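Local coordinates for cupin type-2 domain-containing protein (Klebsiella pneumoniae subsp. pneumoniae MGH 78578, PDB 3H8U), which is of unknown function but belongs to the cupin superfamily of double-stranded beta-helix proteins and probably binds a metal ion, at residues 90-93 and 94-97. Residues are numbered along the deposited sequence; the frame is centred on the assembly and turned at random.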
loop_
_atom_site.group_PDB
_atom_site.type_symbol
_atom_site.label_atom_id
_atom_site.label_comp_id
_atom_site.label_asym_id
_atom_site.label_seq_id
_atom_site.Cartn_x
_atom_site.Cartn_y
_atom_site.Cartn_z
ATOM N N ILE A 90 -9.967 -2.977 2.048
ATOM C CA ILE A 90 -9.539 -3.132 3.436
ATOM C C ILE A 90 -10.361 -4.215 4.094
ATOM O O ILE A 90 -11.624 -4.156 4.096
ATOM C CB ILE A 90 -9.589 -1.804 4.241
ATOM C CG1 ILE A 90 -8.617 -0.763 3.667
ATOM C CG2 ILE A 90 -9.288 -2.071 5.772
ATOM C CD1 ILE A 90 -8.887 0.679 4.176
ATOM N N ALA A 91 -9.670 -5.178 4.710
ATOM C CA ALA A 91 -10.312 -6.104 5.650
ATOM C C ALA A 91 -9.822 -5.722 7.036
ATOM O O ALA A 91 -8.603 -5.779 7.306
ATOM C CB ALA A 91 -9.951 -7.546 5.340
ATOM N N LYS A 92 -10.754 -5.333 7.905
ATOM C CA LYS A 92 -10.448 -5.171 9.335
ATOM C C LYS A 92 -10.381 -6.539 9.991
ATOM O O LYS A 92 -10.825 -7.520 9.398
ATOM C CB LYS A 92 -11.496 -4.317 10.011
ATOM C CG LYS A 92 -11.493 -2.909 9.502
ATOM C CD LYS A 92 -12.478 -2.038 10.239
ATOM C CE LYS A 92 -13.751 -1.885 9.513
ATOM N NZ LYS A 92 -14.640 -0.884 10.225
ATOM N N PRO A 93 -9.846 -6.605 11.219
ATOM C CA PRO A 93 -9.844 -7.879 11.915
ATOM C C PRO A 93 -11.234 -8.554 11.955
ATOM O O PRO A 93 -12.239 -7.907 12.223
ATOM C CB PRO A 93 -9.322 -7.498 13.307
ATOM C CG PRO A 93 -8.476 -6.339 13.084
ATOM C CD PRO A 93 -9.170 -5.555 12.003
ATOM N N GLY A 94 -11.301 -9.853 11.683
ATOM C CA GLY A 94 -12.581 -10.553 11.725
ATOM C C GLY A 94 -13.437 -10.369 10.469
ATOM O O GLY A 94 -14.587 -10.825 10.419
ATOM N N GLN A 95 -12.878 -9.717 9.454
ATOM C CA GLN A 95 -13.555 -9.565 8.174
ATOM C C GLN A 95 -13.003 -10.548 7.136
ATOM O O GLN A 95 -11.824 -10.531 6.811
ATOM C CB GLN A 95 -13.470 -8.114 7.681
ATOM C CG GLN A 95 -14.299 -7.153 8.492
ATOM C CD GLN A 95 -14.459 -5.792 7.820
ATOM O OE1 GLN A 95 -13.525 -5.288 7.171
ATOM N NE2 GLN A 95 -15.610 -5.163 8.042
ATOM N N VAL A 96 -13.883 -11.390 6.594
ATOM C CA VAL A 96 -13.494 -12.313 5.540
ATOM C C VAL A 96 -13.144 -11.544 4.268
ATOM O O VAL A 96 -13.844 -10.580 3.892
ATOM C CB VAL A 96 -14.618 -13.341 5.224
ATOM C CG1 VAL A 96 -14.186 -14.276 4.085
ATOM C CG2 VAL A 96 -14.948 -14.168 6.443
ATOM N N HIS A 97 -12.052 -11.940 3.617
ATOM C CA HIS A 97 -11.675 -11.344 2.339
ATOM C C HIS A 97 -10.899 -12.332 1.458
ATOM O O HIS A 97 -10.090 -13.150 1.934
ATOM C CB HIS A 97 -10.863 -10.044 2.539
ATOM C CG HIS A 97 -9.562 -10.230 3.255
ATOM N ND1 HIS A 97 -9.487 -10.736 4.543
ATOM C CD2 HIS A 97 -8.289 -9.920 2.896
ATOM C CE1 HIS A 97 -8.214 -10.767 4.915
ATOM N NE2 HIS A 97 -7.475 -10.284 3.932
HETATM O O HOH W 1 -13.017 -2.693 6.053
HETATM O O HOH W 2 -9.550 -10.451 8.039
#
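Lys92 and Gln95 are joined by two hydrogen bonds across a type II beta turn with Pro93 and Gly94 at its corners. The turn's own bond runs from Gln95 N to Lys92 O at 3.0 Å. The second comes from the Gln95 side chain, which reaches across to the opposite arm of the turn, where OE1 accepts Lys92 N at 2.9 Å, a fairly straight bond (163° at the hydrogen) whose donor is tilted 32° out of the amide plane. With CG anti to its own carbonyl carbon (chi1 -70°) and the chain extended beyond, the amide lies alongside the lysine side chain, both pointing the same way. OE1 also accepts a hydrogen bond from a water that donates its other hydrogen to Ile90 O, so the amide oxygen has two donors. Gly94 takes the left-handed backbone conformation of the third turn position.

Deeper in, Ala91 CB sits over one face of the His97 imidazole, 3.5 Å from the ring centroid and offset toward the rim, a CH-pi contact. His97 ND1 donates to Gln95 O at a long 3.3 Å, while a second water lies within hydrogen-bonding distance of that carbonyl, though it may share its protons among several acceptors; NE2 is hydrogen-bonded to Asp62 OD2. Both ring nitrogens therefore have partners, and the rings of His55 and His57 pack nearby.

The turn connects strand 87-91, at the edge of one sheet, to strand 97-101 in the facing sheet of the cupin fold. Tyr73 of strand 70-74 touches Ala91 and His97, and Arg13 of the second subunit hydrogen-bonds to Ile90 O through NE and to Val96 O through NH1, placing the turn at the dimer interface.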